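Local coordinates for oxysterol-binding protein homolog 3 (Saccharomyces cerevisiae, PDB 4IC4) that carries lipid molecules in a hydrophobic pocket and transfers them between membranes through the cytosol in phosphoinositide-coupled, non-vesicular transport, at residues I75-T86 against F153-Y164; A39-F47 against L56-S65. One frame throughout, in Å; residues are numbered along the deposited sequence.

Contact 1. Residues I75-T86 against F153-Y164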
loop_
_atom_site.group_PDB
_atom_site.type_symbol
_atom_site.label_atom_id
_atom_site.label_comp_id
_atom_site.label_asym_id
_atom_site.label_seq_id
_atom_site.Cartn_x
_atom_site.Cartn_y
_atom_site.Cartn_z
ATOM N N ILE A 75 -0.589 1.374 -1.509
ATOM C CA ILE A 75 0.226 0.183 -1.327
ATOM C C ILE A 75 1.680 0.534 -0.987
ATOM O O ILE A 75 2.371 -0.240 -0.320
ATOM C CB ILE A 75 0.133 -0.725 -2.563
ATOM C CG1 ILE A 75 -1.321 -1.189 -2.719
ATOM C CG2 ILE A 75 1.062 -1.927 -2.407
ATOM C CD1 ILE A 75 -1.576 -2.040 -3.948
ATOM N N SER A 76 2.137 1.706 -1.418
ATOM C CA SER A 76 3.497 2.140 -1.099
ATOM C C SER A 76 3.664 2.358 0.400
ATOM O O SER A 76 4.787 2.393 0.903
ATOM C CB SER A 76 3.844 3.437 -1.835
ATOM O OG SER A 76 3.928 3.212 -3.228
ATOM N N GLU A 77 2.550 2.515 1.115
ATOM C CA GLU A 77 2.613 2.707 2.561
ATOM C C GLU A 77 3.082 1.423 3.233
ATOM O O GLU A 77 3.411 1.413 4.424
ATOM C CB GLU A 77 1.250 3.148 3.105
ATOM C CG GLU A 77 0.852 4.534 2.614
ATOM C CD GLU A 77 -0.477 5.012 3.162
ATOM O OE1 GLU A 77 -0.565 5.311 4.374
ATOM O OE2 GLU A 77 -1.438 5.085 2.371
ATOM N N THR A 78 3.114 0.341 2.462
ATOM C CA THR A 78 3.607 -0.936 2.959
ATOM C C THR A 78 5.056 -0.721 3.409
ATOM O O THR A 78 5.571 -1.455 4.253
ATOM C CB THR A 78 3.584 -2.010 1.840
ATOM O OG1 THR A 78 2.226 -2.368 1.553
ATOM C CG2 THR A 78 4.355 -3.259 2.258
ATOM N N PHE A 79 5.697 0.306 2.855
ATOM C CA PHE A 79 7.094 0.608 3.162
ATOM C C PHE A 79 7.347 1.753 4.145
ATOM O O PHE A 79 8.479 2.213 4.291
ATOM C CB PHE A 79 7.847 0.851 1.849
ATOM C CG PHE A 79 7.941 -0.373 0.988
ATOM C CD1 PHE A 79 8.925 -1.330 1.227
ATOM C CD2 PHE A 79 7.009 -0.607 -0.015
ATOM C CE1 PHE A 79 8.975 -2.503 0.481
ATOM C CE2 PHE A 79 7.049 -1.780 -0.770
ATOM C CZ PHE A 79 8.036 -2.729 -0.518
ATOM N N GLU A 80 6.300 2.197 4.833
ATOM C CA GLU A 80 6.451 3.272 5.809
ATOM C C GLU A 80 7.531 2.935 6.838
ATOM O O GLU A 80 8.283 3.811 7.262
ATOM C CB GLU A 80 5.125 3.530 6.542
ATOM C CG GLU A 80 5.228 4.616 7.610
ATOM C CD GLU A 80 3.941 4.826 8.397
ATOM O OE1 GLU A 80 2.911 4.185 8.087
ATOM O OE2 GLU A 80 3.968 5.647 9.337
ATOM N N TYR A 81 7.598 1.665 7.238
ATOM C CA TYR A 81 8.572 1.236 8.240
ATOM C C TYR A 81 9.680 0.370 7.644
ATOM O O TYR A 81 10.124 -0.620 8.243
ATOM C CB TYR A 81 7.850 0.490 9.369
ATOM C CG TYR A 81 6.781 1.322 10.047
ATOM C CD1 TYR A 81 7.106 2.259 11.032
ATOM C CD2 TYR A 81 5.441 1.199 9.677
ATOM C CE1 TYR A 81 6.116 3.056 11.632
ATOM C CE2 TYR A 81 4.451 1.989 10.269
ATOM C CZ TYR A 81 4.792 2.912 11.242
ATOM O OH TYR A 81 3.806 3.684 11.815
ATOM N N ALA A 82 10.127 0.770 6.459
ATOM C CA ALA A 82 11.197 0.086 5.746
ATOM C C ALA A 82 12.462 -0.117 6.587
ATOM O O ALA A 82 13.194 -1.085 6.372
ATOM C CB ALA A 82 11.542 0.855 4.474
ATOM N N PRO A 83 12.757 0.801 7.533
ATOM C CA PRO A 83 13.968 0.599 8.341
ATOM C C PRO A 83 13.981 -0.747 9.072
ATOM O O PRO A 83 15.038 -1.229 9.476
ATOM C CB PRO A 83 13.951 1.792 9.290
ATOM C CG PRO A 83 13.371 2.871 8.423
ATOM C CD PRO A 83 12.224 2.164 7.728
ATOM N N LEU A 84 12.808 -1.349 9.249
ATOM C CA LEU A 84 12.730 -2.656 9.900
ATOM C C LEU A 84 13.448 -3.694 9.041
ATOM O O LEU A 84 14.071 -4.625 9.559
ATOM C CB LEU A 84 11.271 -3.081 10.083
ATOM C CG LEU A 84 10.483 -2.395 11.201
ATOM C CD1 LEU A 84 9.016 -2.763 11.090
ATOM C CD2 LEU A 84 11.035 -2.819 12.557
ATOM N N LEU A 85 13.349 -3.540 7.725
ATOM C CA LEU A 85 14.009 -4.467 6.812
ATOM C C LEU A 85 15.516 -4.283 6.897
ATOM O O LEU A 85 16.276 -5.255 6.907
ATOM C CB LEU A 85 13.533 -4.238 5.376
ATOM C CG LEU A 85 12.033 -4.468 5.164
ATOM C CD1 LEU A 85 11.673 -4.209 3.709
ATOM C CD2 LEU A 85 11.671 -5.892 5.574
ATOM N N THR A 86 15.946 -3.028 6.966
ATOM C CA THR A 86 17.363 -2.728 7.067
ATOM C C THR A 86 17.901 -3.316 8.372
ATOM O O THR A 86 18.967 -3.931 8.389
ATOM C CB THR A 86 17.598 -1.209 7.020
ATOM O OG1 THR A 86 17.102 -0.700 5.775
ATOM C CG2 THR A 86 19.089 -0.892 7.144
ATOM N N PHE A 153 5.139 -3.612 -8.055
ATOM C CA PHE A 153 6.022 -2.797 -7.220
ATOM C C PHE A 153 7.422 -3.382 -7.132
ATOM O O PHE A 153 7.593 -4.599 -7.073
ATOM C CB PHE A 153 5.486 -2.709 -5.785
ATOM C CG PHE A 153 4.179 -1.990 -5.659
ATOM C CD1 PHE A 153 4.134 -0.666 -5.230
ATOM C CD2 PHE A 153 2.989 -2.630 -5.987
ATOM C CE1 PHE A 153 2.916 0.009 -5.135
ATOM C CE2 PHE A 153 1.772 -1.962 -5.895
ATOM C CZ PHE A 153 1.739 -0.640 -5.470
ATOM N N PHE A 154 8.416 -2.504 -7.115
ATOM C CA PHE A 154 9.806 -2.911 -6.963
ATOM C C PHE A 154 10.486 -1.871 -6.085
ATOM O O PHE A 154 10.635 -0.718 -6.487
ATOM C CB PHE A 154 10.521 -2.999 -8.312
ATOM C CG PHE A 154 11.944 -3.491 -8.211
ATOM C CD1 PHE A 154 12.244 -4.644 -7.489
ATOM C CD2 PHE A 154 12.977 -2.814 -8.848
ATOM C CE1 PHE A 154 13.558 -5.115 -7.404
ATOM C CE2 PHE A 154 14.294 -3.276 -8.773
ATOM C CZ PHE A 154 14.581 -4.431 -8.048
ATOM N N ALA A 155 10.876 -2.282 -4.882
ATOM C CA ALA A 155 11.541 -1.393 -3.931
ATOM C C ALA A 155 12.974 -1.872 -3.761
ATOM O O ALA A 155 13.212 -3.075 -3.642
ATOM C CB ALA A 155 10.814 -1.418 -2.589
ATOM N N GLU A 156 13.918 -0.934 -3.753
ATOM C CA GLU A 156 15.333 -1.271 -3.617
ATOM C C GLU A 156 16.065 -0.433 -2.588
ATOM O O GLU A 156 15.869 0.781 -2.507
ATOM C CB GLU A 156 16.075 -1.070 -4.935
ATOM C CG GLU A 156 15.418 -1.615 -6.163
ATOM C CD GLU A 156 16.181 -1.209 -7.404
ATOM O OE1 GLU A 156 17.243 -1.812 -7.674
ATOM O OE2 GLU A 156 15.731 -0.272 -8.095
ATOM N N HIS A 157 16.942 -1.106 -1.851
ATOM C CA HIS A 157 17.793 -0.520 -0.821
ATOM C C HIS A 157 19.145 -1.172 -1.099
ATOM O O HIS A 157 19.217 -2.168 -1.818
ATOM C CB HIS A 157 17.270 -0.921 0.562
ATOM C CG HIS A 157 18.052 -0.357 1.710
ATOM N ND1 HIS A 157 19.253 -0.888 2.128
ATOM C CD2 HIS A 157 17.775 0.663 2.558
ATOM C CE1 HIS A 157 19.682 -0.222 3.187
ATOM N NE2 HIS A 157 18.803 0.723 3.468
ATOM N N LEU A 158 20.218 -0.613 -0.556
ATOM C CA LEU A 158 21.532 -1.204 -0.773
ATOM C C LEU A 158 21.595 -2.638 -0.251
ATOM O O LEU A 158 22.266 -3.495 -0.837
ATOM C CB LEU A 158 22.612 -0.377 -0.067
ATOM C CG LEU A 158 24.019 -0.987 -0.041
ATOM C CD1 LEU A 158 24.589 -1.001 -1.447
ATOM C CD2 LEU A 158 24.917 -0.181 0.883
ATOM N N ASP A 159 20.872 -2.910 0.833
ATOM C CA ASP A 159 20.925 -4.229 1.456
ATOM C C ASP A 159 19.732 -5.163 1.274
ATOM O O ASP A 159 19.748 -6.288 1.769
ATOM C CB ASP A 159 21.216 -4.062 2.949
ATOM C CG ASP A 159 22.422 -3.178 3.209
ATOM O OD1 ASP A 159 23.445 -3.354 2.515
ATOM O OD2 ASP A 159 22.345 -2.310 4.101
ATOM N N TRP A 160 18.701 -4.710 0.573
ATOM C CA TRP A 160 17.524 -5.543 0.349
ATOM C C TRP A 160 16.679 -4.973 -0.768
ATOM O O TRP A 160 16.820 -3.813 -1.145
ATOM C CB TRP A 160 16.658 -5.648 1.619
ATOM C CG TRP A 160 16.254 -4.316 2.223
ATOM C CD1 TRP A 160 16.851 -3.685 3.277
ATOM C CD2 TRP A 160 15.188 -3.454 1.794
ATOM N NE1 TRP A 160 16.225 -2.486 3.532
ATOM C CE2 TRP A 160 15.202 -2.319 2.636
ATOM C CE3 TRP A 160 14.223 -3.530 0.778
ATOM C CZ2 TRP A 160 14.291 -1.263 2.495
ATOM C CZ3 TRP A 160 13.314 -2.475 0.637
ATOM C CH2 TRP A 160 13.357 -1.359 1.493
ATOM N N GLU A 161 15.815 -5.811 -1.318
ATOM C CA GLU A 161 14.905 -5.369 -2.360
ATOM C C GLU A 161 13.626 -6.163 -2.195
ATOM O O GLU A 161 13.627 -7.246 -1.604
ATOM C CB GLU A 161 15.498 -5.572 -3.755
ATOM C CG GLU A 161 15.838 -7.003 -4.111
ATOM C CD GLU A 161 16.309 -7.132 -5.546
ATOM O OE1 GLU A 161 17.231 -6.386 -5.943
ATOM O OE2 GLU A 161 15.758 -7.982 -6.276
ATOM N N CYS A 162 12.529 -5.621 -2.705
ATOM C CA CYS A 162 11.245 -6.286 -2.579
ATOM C C CYS A 162 10.425 -6.120 -3.849
ATOM O O CYS A 162 10.376 -5.036 -4.425
ATOM C CB CYS A 162 10.483 -5.698 -1.389
ATOM S SG CYS A 162 9.046 -6.658 -0.872
ATOM N N SER A 163 9.803 -7.210 -4.289
ATOM C CA SER A 163 8.961 -7.208 -5.477
ATOM C C SER A 163 7.557 -7.616 -5.041
ATOM O O SER A 163 7.383 -8.385 -4.089
ATOM C CB SER A 163 9.505 -8.190 -6.512
ATOM O OG SER A 163 9.540 -9.502 -5.981
ATOM N N TYR A 164 6.554 -7.103 -5.742
ATOM C CA TYR A 164 5.174 -7.386 -5.385
ATOM C C TYR A 164 4.262 -7.176 -6.580
ATOM O O TYR A 164 4.302 -6.132 -7.218
ATOM C CB TYR A 164 4.781 -6.442 -4.239
ATOM C CG TYR A 164 3.460 -6.683 -3.521
ATOM C CD1 TYR A 164 2.938 -7.975 -3.346
ATOM C CD2 TYR A 164 2.811 -5.617 -2.880
ATOM C CE1 TYR A 164 1.815 -8.188 -2.538
ATOM C CE2 TYR A 164 1.696 -5.820 -2.078
ATOM C CZ TYR A 164 1.205 -7.104 -1.903
ATOM O OH TYR A 164 0.129 -7.289 -1.061
#

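Contact 2. Residues A39-F47 against L56-S65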
loop_
_atom_site.group_PDB
_atom_site.type_symbol
_atom_site.label_atom_id
_atom_site.label_comp_id
_atom_site.label_asym_id
_atom_site.label_seq_id
_atom_site.Cartn_x
_atom_site.Cartn_y
_atom_site.Cartn_z
ATOM N N ALA A 39 -14.996 17.701 1.935
ATOM C CA ALA A 39 -16.359 17.178 1.846
ATOM C C ALA A 39 -16.631 16.076 2.864
ATOM O O ALA A 39 -15.709 15.417 3.344
ATOM C CB ALA A 39 -16.624 16.657 0.437
ATOM N N SER A 40 -17.904 15.880 3.196
ATOM C CA SER A 40 -18.287 14.843 4.149
ATOM C C SER A 40 -18.236 13.490 3.442
ATOM O O SER A 40 -18.527 13.391 2.251
ATOM C CB SER A 40 -19.697 15.101 4.693
ATOM O OG SER A 40 -20.670 15.007 3.668
ATOM N N PRO A 41 -17.869 12.430 4.173
ATOM C CA PRO A 41 -17.761 11.065 3.644
ATOM C C PRO A 41 -19.077 10.382 3.285
ATOM O O PRO A 41 -19.937 10.190 4.141
ATOM C CB PRO A 41 -17.044 10.308 4.766
ATOM C CG PRO A 41 -16.394 11.384 5.591
ATOM C CD PRO A 41 -17.417 12.475 5.573
ATOM N N PRO A 42 -19.248 9.998 2.011
ATOM C CA PRO A 42 -20.497 9.328 1.644
ATOM C C PRO A 42 -20.502 7.916 2.233
ATOM O O PRO A 42 -19.482 7.444 2.738
ATOM C CB PRO A 42 -20.460 9.336 0.119
ATOM C CG PRO A 42 -18.998 9.288 -0.185
ATOM C CD PRO A 42 -18.414 10.249 0.823
ATOM N N SER A 43 -21.653 7.255 2.179
ATOM C CA SER A 43 -21.798 5.902 2.709
ATOM C C SER A 43 -21.540 4.842 1.646
ATOM O O SER A 43 -22.182 4.833 0.595
ATOM C CB SER A 43 -23.203 5.708 3.280
ATOM O OG SER A 43 -23.443 4.342 3.571
ATOM N N LEU A 44 -20.605 3.940 1.931
ATOM C CA LEU A 44 -20.272 2.873 0.993
ATOM C C LEU A 44 -21.473 1.965 0.750
ATOM O O LEU A 44 -21.786 1.627 -0.391
ATOM C CB LEU A 44 -19.099 2.044 1.529
ATOM C CG LEU A 44 -18.679 0.836 0.686
ATOM C CD1 LEU A 44 -18.340 1.281 -0.731
ATOM C CD2 LEU A 44 -17.484 0.154 1.334
ATOM N N LEU A 45 -22.146 1.577 1.829
ATOM C CA LEU A 45 -23.309 0.702 1.736
ATOM C C LEU A 45 -24.358 1.232 0.761
ATOM O O LEU A 45 -25.034 0.460 0.080
ATOM C CB LEU A 45 -23.941 0.522 3.119
ATOM C CG LEU A 45 -25.108 -0.466 3.205
ATOM C CD1 LEU A 45 -24.637 -1.850 2.783
ATOM C CD2 LEU A 45 -25.645 -0.500 4.623
ATOM N N SER A 46 -24.498 2.552 0.701
ATOM C CA SER A 46 -25.468 3.169 -0.196
ATOM C C SER A 46 -25.209 2.747 -1.638
ATOM O O SER A 46 -26.143 2.509 -2.405
ATOM C CB SER A 46 -25.397 4.693 -0.084
ATOM O OG SER A 46 -26.306 5.313 -0.977
ATOM N N PHE A 47 -23.934 2.647 -1.999
ATOM C CA PHE A 47 -23.554 2.259 -3.351
ATOM C C PHE A 47 -23.575 0.754 -3.569
ATOM O O PHE A 47 -23.742 0.289 -4.697
ATOM C CB PHE A 47 -22.171 2.821 -3.686
ATOM C CG PHE A 47 -22.189 4.277 -4.038
ATOM C CD1 PHE A 47 -22.729 4.702 -5.249
ATOM C CD2 PHE A 47 -21.709 5.230 -3.148
ATOM C CE1 PHE A 47 -22.794 6.054 -5.567
ATOM C CE2 PHE A 47 -21.769 6.586 -3.456
ATOM C CZ PHE A 47 -22.315 6.998 -4.669
ATOM N N LEU A 56 -17.104 -2.254 -5.691
ATOM C CA LEU A 56 -16.301 -1.042 -5.614
ATOM C C LEU A 56 -15.375 -0.708 -6.782
ATOM O O LEU A 56 -15.649 0.218 -7.546
ATOM C CB LEU A 56 -15.505 -1.074 -4.306
ATOM C CG LEU A 56 -14.559 0.057 -3.902
ATOM C CD1 LEU A 56 -14.520 0.116 -2.388
ATOM C CD2 LEU A 56 -13.160 -0.160 -4.471
ATOM N N SER A 57 -14.281 -1.451 -6.916
ATOM C CA SER A 57 -13.305 -1.194 -7.976
ATOM C C SER A 57 -13.877 -0.881 -9.362
ATOM O O SER A 57 -13.244 -0.170 -10.143
ATOM C CB SER A 57 -12.320 -2.361 -8.092
ATOM O OG SER A 57 -12.927 -3.490 -8.695
ATOM N N SER A 58 -15.060 -1.399 -9.671
ATOM C CA SER A 58 -15.662 -1.140 -10.974
ATOM C C SER A 58 -16.883 -0.228 -10.899
ATOM O O SER A 58 -17.447 0.152 -11.926
ATOM C CB SER A 58 -16.045 -2.461 -11.646
ATOM O OG SER A 58 -16.924 -3.222 -10.836
ATOM N N ILE A 59 -17.278 0.136 -9.683
ATOM C CA ILE A 59 -18.438 0.996 -9.484
ATOM C C ILE A 59 -18.111 2.484 -9.607
ATOM O O ILE A 59 -17.123 2.963 -9.049
ATOM C CB ILE A 59 -19.074 0.746 -8.096
ATOM C CG1 ILE A 59 -19.468 -0.727 -7.964
ATOM C CG2 ILE A 59 -20.292 1.641 -7.906
ATOM C CD1 ILE A 59 -20.329 -1.246 -9.099
ATOM N N ALA A 60 -18.952 3.209 -10.340
ATOM C CA ALA A 60 -18.764 4.643 -10.521
ATOM C C ALA A 60 -19.052 5.321 -9.188
ATOM O O ALA A 60 -20.205 5.444 -8.777
ATOM C CB ALA A 60 -19.709 5.167 -11.595
ATOM N N MET A 61 -17.993 5.752 -8.513
ATOM C CA MET A 61 -18.126 6.400 -7.218
ATOM C C MET A 61 -17.824 7.886 -7.310
ATOM O O MET A 61 -16.965 8.309 -8.081
ATOM C CB MET A 61 -17.162 5.761 -6.216
ATOM C CG MET A 61 -17.326 4.263 -6.044
ATOM S SD MET A 61 -18.770 3.834 -5.068
ATOM C CE MET A 61 -18.019 3.624 -3.453
ATOM N N PRO A 62 -18.532 8.705 -6.520
ATOM C CA PRO A 62 -18.270 10.143 -6.565
ATOM C C PRO A 62 -16.876 10.365 -5.994
ATOM O O PRO A 62 -16.397 9.562 -5.188
ATOM C CB PRO A 62 -19.370 10.717 -5.675
ATOM C CG PRO A 62 -19.571 9.635 -4.667
ATOM C CD PRO A 62 -19.562 8.387 -5.518
ATOM N N VAL A 63 -16.222 11.442 -6.407
ATOM C CA VAL A 63 -14.876 11.729 -5.929
ATOM C C VAL A 63 -14.838 11.917 -4.408
ATOM O O VAL A 63 -13.789 11.773 -3.781
ATOM C CB VAL A 63 -14.299 12.986 -6.624
ATOM C CG1 VAL A 63 -15.004 14.237 -6.125
ATOM C CG2 VAL A 63 -12.803 13.070 -6.386
ATOM N N THR A 64 -15.988 12.221 -3.814
ATOM C CA THR A 64 -16.061 12.423 -2.371
ATOM C C THR A 64 -15.894 11.120 -1.591
ATOM O O THR A 64 -15.688 11.140 -0.374
ATOM C CB THR A 64 -17.392 13.084 -1.978
ATOM O OG1 THR A 64 -18.474 12.354 -2.566
ATOM C CG2 THR A 64 -17.424 14.532 -2.450
ATOM N N SER A 65 -15.982 9.990 -2.290
ATOM C CA SER A 65 -15.810 8.681 -1.664
ATOM C C SER A 65 -14.325 8.341 -1.579
ATOM O O SER A 65 -13.945 7.323 -1.002
ATOM C CB SER A 65 -16.508 7.592 -2.480
ATOM O OG SER A 65 -17.906 7.806 -2.561
#

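Contact 1. Residues I75-T86 against F153-Y164
Thr-86 and Trp-160 make the hydrogen bond of this contact: the indole NE1 gives its N-H to Thr-86 OG1 at 3.0 Å, nearly straight at 174° and in the plane of the ring. The same hydroxyl lies over a face of the His-157 imidazole. That ring is held in its turn by its own hairpin loop, where the Asp-159 backbone N donates to His-157 ND1 at 2.9 Å.

The rest is apolar packing on aromatic rings, with one sulfur among the carbons. Leu-85 CB sits over the five-membered ring of Trp-160, 3.7 Å from its centroid, while His-157 CB packs on the opposite face, so the indole is sandwiched. A chi1 of 54° sets Trp-160 CG between its backbone N and carbonyl carbon, and from there the indole reaches Leu-85 and Thr-86. Ala-155 CB rests over one face of Phe-79, 4.0 Å from the ring centroid; Cys-162 reaches the edge of that ring, its SG 5.3 Å from the centroid in a sulfur-aromatic contact. At the far end Ile-75 CG2 comes down on the Phe-153 ring, 3.7 Å from the centroid, and also meets the edge of Tyr-164.

Helices 71-76 and 83-88 thus lie on one face of the hairpin of strands 150-157 and 160-172, consistent with helices packing inside the OSBP-family barrel. Leu-139 of strand 137-145 also touches Phe-79; Leu-187 and Phe-101 touch Leu-85.

Contact 2. Residues A39-F47 against L56-S65
Pro-42 and Ser-65 bring the backbones nearest, with their CA atoms 5.8 Å apart; from Pro-42 to Phe-47 the partner runs back from Ser-65 to Met-61, while Ala-39 lies nearest Thr-64. No hydrogen bond joins the segments, so side-chain packing does the work.

Phe-47, in the first turn of helix 44-50, is the centre of it. Met-61 lays its sulfur over one face of the phenyl ring in a Met-aromatic contact, SD standing 4.0 Å from the ring centroid and 27° off the normal, and the two side chains run alongside each other, pointing opposite ways. Met-61 is bent at chi2 (-75°) and chi3 (-96°), which carries its methyl on past the ring to Leu-44, where CE meets CD1 at 3.6 Å. Leu-56 completes this apolar patch, its CD1 facing Leu-44 CD1 at 4.3 Å. The Pro-62 ring approaches the outer end of Phe-47 obliquely, though how closely is doubtful in the model.

Toward the other end, the Pro-42 ring lies against the 63-65 turn, its CG 3.6 Å from Ser-65 CA. Ala-39 CB then touches Thr-64 CG2 at 3.7 Å.

Ser-58, Ile-59, Ala-60 and Met-61 bind phosphatidylinositol 4-phosphate, so helix 44-50 packs directly on a residue of that site; its position is consistent with the N-terminal lid of OSBP-related domains. Helix 335-354 also holds the loop, Lys-342 NZ bonding to Met-61 O and Glu-339 OE2 to Val-63 N. Strand 118-120 adds Lys-118, another lipid-binding residue, which touches Leu-56 and Met-61 and pairs through its backbone with Ser-65.

From the N terminus, contact 2 comes first: residues 39-47 meet 56-65 across a loop of only eight residues that takes in the end of helix 44-50. The chain then passes through strand 66-67 and helix 71-76 into contact 1, which closes a much longer loop of 66 residues holding helix 94-104 and strands 118-120, 127-132 and 137-145. The two loops follow in series, neither nested nor crossed. The centres of contact 1 and contact 2 are about 31 Å apart, on opposite sides of the chain's centre. Contact 1 fastens helices to the barrel wall; contact 2 folds the N-terminal helix onto the phosphoinositide site, to which contact 1's loop supplies Lys-118.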